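Local coordinates for protein yciF (Escherichia coli, PDB 2GS4), which is a homodimeric stress protein of the ferritin-like, rubrerythrin-related family that probably binds metal, its exact cellular role remaining unsettled, at residues N86-E90 with S91-N95; R130-A133 with K134-E138. All blocks are in the same frame, centred on the assembly; numbering follows the deposited sequence.

Contact 1. Residues N86-E90 with S91-N95; sequences NEVIE and STEKN
Ser91 folds back onto the last turn of helix 76-89 and grips the carbonyl oxygen of Val88 twice. Its OG donates to Val88 O at 2.7 Å, approaching with a tilt of only 17° from the carbonyl plane, while its backbone N reaches the same Val88 O at 3.1 Å from well above that plane. The hydroxyl is placed for this by a first torsion of 73°, which holds OG between the backbone N and the carbonyl carbon of Ser91. From there OG also accepts a hydrogen bond from Glu93 N, 3.1 Å away, so one hydroxyl links the helix end to the turn that follows. The CB of Ser91 packs 3.4 Å from Glu87 O. Farther along, the extended side chain of Glu93 crosses that of Val88, its OE2 lying 4.1 Å from Val88 CG1, a loose contact rather than a polar one. Val88 and Glu93 both also lean on Ala101 of helix 95-126, and Arg98 of that helix donates to Ile89 O and Glu93 O, which ties the end of helix 76-89 and the loop to the start of helix 95-126. The Ser91 hydroxyl accepting from the amide two residues on makes an ST turn, here set just past the C-terminal end of helix 76-89.

Contact 2. Residues R130-A133 with K134-E138; sequences RKAA and KLLKE
Arg130 meets Lys134 through its aliphatic part, with CG rather than the flat guanidinium group nearest the lysine NZ. Arg130 CG lies 3.5 Å from Lys134 NZ, whereas Arg130 NE stays 5.5 Å from Lys134 NZ, a spacing that would moderate the repulsion between the two like charges. The Lys134 chain is bent at three successive torsions and curls back along the helix surface, bringing its NZ to 3.3 Å from Ala133 CB. It also points NZ at the flat peptide carbonyl of Arg130, but that oxygen is less surely placed and the very short bond is doubtful. Leu135 N, Leu136 N and Lys137 N donate to the carbonyl oxygens four residues back, among them Leu135 N on Lys131 O at 3.1 Å and Leu136 N on Ala132 O at 2.8 Å.

With CG beside its own backbone N (chi1 -65°), Leu135 lays CD1 across the aliphatic chain of Lys131, 4.0 Å from Lys131 CG. Replacing Leu135 by an alanine would probably leave Lys131 CG without this apolar neighbour and open a gap toward Val61. Ala132 CB and Leu136 CD1 touch more loosely, at 4.5 Å. On the fold's inner side Leu136 packs on Tyr117, Ala121 and Ala124 of helix 95-126, where Glu125 also forms a salt bridge with Lys137, while Ala132 and Leu135 rest on Val61 of helix 38-63.

Overall arrangement
Contacts 1 and 2 lie on opposite sides of the chain's centre, their own centres about 37 Å apart and their nearest atoms about 25 Å apart, so they do not touch. Helix 95-126 spans the distance: Arg98, Ala101 and Leu102 near its start receive contact 1, and Tyr117, Ala121, Ala124 and Glu125 near its other end receive contact 2. Residues 86-95 form the exit from one helix into the next, whereas 130-138 begin the final helix. The second subunit approaches contact 1 alone, where Glu87 comes close to Glu83 and Glu87 of that subunit. Both contacts belong to an all-helical ferritin-like fold.

Contact 1. Residues N86-E90 with S91-N95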
# COMPACT_ATOMS: atom_id res chain seq x y z
N ASN A 86 5.74 8.30 -11.21
CA ASN A 86 5.46 8.91 -12.51
C ASN A 86 5.28 10.42 -12.38
O ASN A 86 5.63 11.17 -13.30
CB ASN A 86 4.21 8.27 -13.14
CG ASN A 86 4.12 8.51 -14.63
OD1 ASN A 86 5.12 8.40 -15.36
ND2 ASN A 86 2.92 8.82 -15.11
N GLU A 87 4.72 10.88 -11.27
CA GLU A 87 4.54 12.31 -11.08
C GLU A 87 5.90 13.00 -11.08
O GLU A 87 6.02 14.16 -11.48
CB GLU A 87 3.81 12.60 -9.77
CG GLU A 87 2.39 13.08 -9.96
CD GLU A 87 1.82 13.70 -8.71
OE1 GLU A 87 2.27 14.80 -8.33
OE2 GLU A 87 0.92 13.08 -8.10
N VAL A 88 6.94 12.28 -10.64
CA VAL A 88 8.29 12.84 -10.64
C VAL A 88 8.82 12.80 -12.07
O VAL A 88 9.35 13.79 -12.57
CB VAL A 88 9.26 12.04 -9.72
CG1 VAL A 88 10.67 12.56 -9.86
CG2 VAL A 88 8.81 12.17 -8.25
N ILE A 89 8.66 11.64 -12.71
CA ILE A 89 9.10 11.42 -14.10
C ILE A 89 8.55 12.49 -15.04
O ILE A 89 9.27 13.06 -15.87
CB ILE A 89 8.61 10.03 -14.65
CG1 ILE A 89 9.33 8.88 -13.95
CG2 ILE A 89 8.81 9.96 -16.16
CD1 ILE A 89 8.71 7.50 -14.20
N GLU A 90 7.25 12.75 -14.91
CA GLU A 90 6.56 13.71 -15.76
C GLU A 90 6.64 15.17 -15.34
O GLU A 90 6.04 16.04 -15.99
CB GLU A 90 5.09 13.29 -15.87
CG GLU A 90 4.90 11.85 -16.34
CD GLU A 90 5.11 11.68 -17.83
OE1 GLU A 90 4.36 12.29 -18.62
OE2 GLU A 90 6.03 10.93 -18.22
N SER A 91 7.36 15.46 -14.26
CA SER A 91 7.49 16.84 -13.79
C SER A 91 8.65 17.50 -14.55
O SER A 91 9.27 16.86 -15.40
CB SER A 91 7.82 16.87 -12.31
OG SER A 91 9.17 16.46 -12.10
N THR A 92 8.93 18.76 -14.24
CA THR A 92 10.06 19.42 -14.89
C THR A 92 11.27 19.41 -13.97
O THR A 92 12.25 20.11 -14.23
CB THR A 92 9.77 20.90 -15.31
OG1 THR A 92 9.25 21.64 -14.20
CG2 THR A 92 8.79 20.96 -16.47
N GLU A 93 11.21 18.63 -12.89
CA GLU A 93 12.36 18.55 -11.98
C GLU A 93 13.50 18.12 -12.88
O GLU A 93 13.29 17.43 -13.87
CB GLU A 93 12.14 17.52 -10.87
CG GLU A 93 11.06 17.90 -9.86
CD GLU A 93 10.90 16.87 -8.76
OE1 GLU A 93 9.77 16.70 -8.27
OE2 GLU A 93 11.91 16.22 -8.39
N LYS A 94 14.71 18.52 -12.54
CA LYS A 94 15.84 18.19 -13.39
C LYS A 94 17.09 17.80 -12.59
O LYS A 94 17.24 18.18 -11.43
CB LYS A 94 16.11 19.38 -14.33
CG LYS A 94 17.07 19.15 -15.48
CD LYS A 94 17.12 20.38 -16.38
CE LYS A 94 15.91 20.46 -17.32
NZ LYS A 94 15.57 21.85 -17.78
N ASN A 95 17.96 17.04 -13.26
CA ASN A 95 19.20 16.50 -12.71
C ASN A 95 19.22 16.10 -11.22
O ASN A 95 18.52 15.16 -10.85
CB ASN A 95 20.42 17.37 -13.10
CG ASN A 95 20.31 18.81 -12.66
OD1 ASN A 95 20.57 19.14 -11.51
ND2 ASN A 95 19.94 19.68 -13.60

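Contact 2. Residues R130-A133 with K134-E138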
# COMPACT_ATOMS: atom_id res chain seq x y z
N ARG A 130 7.19 -24.80 3.80
CA ARG A 130 8.64 -24.67 3.88
C ARG A 130 9.32 -24.09 2.64
O ARG A 130 10.03 -23.09 2.73
CB ARG A 130 9.24 -26.04 4.19
CG ARG A 130 10.71 -26.04 4.55
CD ARG A 130 11.34 -27.38 4.21
NE ARG A 130 11.36 -27.61 2.77
CZ ARG A 130 10.57 -28.48 2.13
NH1 ARG A 130 9.70 -29.22 2.81
NH2 ARG A 130 10.66 -28.61 0.81
N LYS A 131 9.11 -24.71 1.48
CA LYS A 131 9.73 -24.24 0.25
C LYS A 131 9.31 -22.82 -0.09
O LYS A 131 10.11 -22.02 -0.57
CB LYS A 131 9.38 -25.18 -0.91
CG LYS A 131 10.00 -24.78 -2.23
CD LYS A 131 9.91 -25.89 -3.25
CE LYS A 131 10.57 -25.45 -4.55
NZ LYS A 131 11.96 -24.99 -4.31
N ALA A 132 8.04 -22.50 0.17
CA ALA A 132 7.55 -21.16 -0.10
C ALA A 132 8.28 -20.15 0.78
O ALA A 132 8.79 -19.15 0.28
CB ALA A 132 6.04 -21.10 0.14
N ALA A 133 8.36 -20.42 2.09
CA ALA A 133 9.04 -19.49 2.99
C ALA A 133 10.47 -19.19 2.55
O ALA A 133 10.91 -18.05 2.59
CB ALA A 133 9.04 -20.05 4.41
N LYS A 134 11.18 -20.24 2.14
CA LYS A 134 12.56 -20.09 1.71
C LYS A 134 12.63 -19.19 0.48
O LYS A 134 13.49 -18.31 0.39
CB LYS A 134 13.16 -21.46 1.38
CG LYS A 134 12.80 -22.57 2.37
CD LYS A 134 13.33 -22.31 3.78
CE LYS A 134 12.29 -21.67 4.70
NZ LYS A 134 11.09 -22.53 4.92
N LEU A 135 11.72 -19.41 -0.45
CA LEU A 135 11.68 -18.61 -1.67
C LEU A 135 11.34 -17.17 -1.39
O LEU A 135 11.97 -16.26 -1.92
CB LEU A 135 10.66 -19.18 -2.64
CG LEU A 135 11.02 -20.57 -3.14
CD1 LEU A 135 9.86 -21.13 -3.93
CD2 LEU A 135 12.29 -20.49 -3.98
N LEU A 136 10.33 -16.96 -0.56
CA LEU A 136 9.91 -15.61 -0.23
C LEU A 136 11.00 -14.85 0.51
O LEU A 136 11.14 -13.63 0.33
CB LEU A 136 8.61 -15.64 0.57
CG LEU A 136 7.42 -16.21 -0.22
CD1 LEU A 136 6.34 -16.66 0.74
CD2 LEU A 136 6.88 -15.16 -1.20
N LYS A 137 11.79 -15.54 1.33
CA LYS A 137 12.86 -14.86 2.04
C LYS A 137 13.96 -14.48 1.05
O LYS A 137 14.70 -13.52 1.27
CB LYS A 137 13.39 -15.73 3.20
CG LYS A 137 12.50 -15.63 4.46
CD LYS A 137 12.79 -16.73 5.48
CE LYS A 137 11.73 -16.77 6.59
NZ LYS A 137 11.81 -15.65 7.58
N GLU A 138 14.04 -15.22 -0.06
CA GLU A 138 15.04 -14.91 -1.07
C GLU A 138 14.67 -13.60 -1.75
O GLU A 138 15.53 -12.75 -1.99
CB GLU A 138 15.15 -16.05 -2.09
CG GLU A 138 15.79 -17.28 -1.49
CD GLU A 138 15.99 -18.40 -2.50
OE1 GLU A 138 16.62 -19.42 -2.12
OE2 GLU A 138 15.52 -18.28 -3.65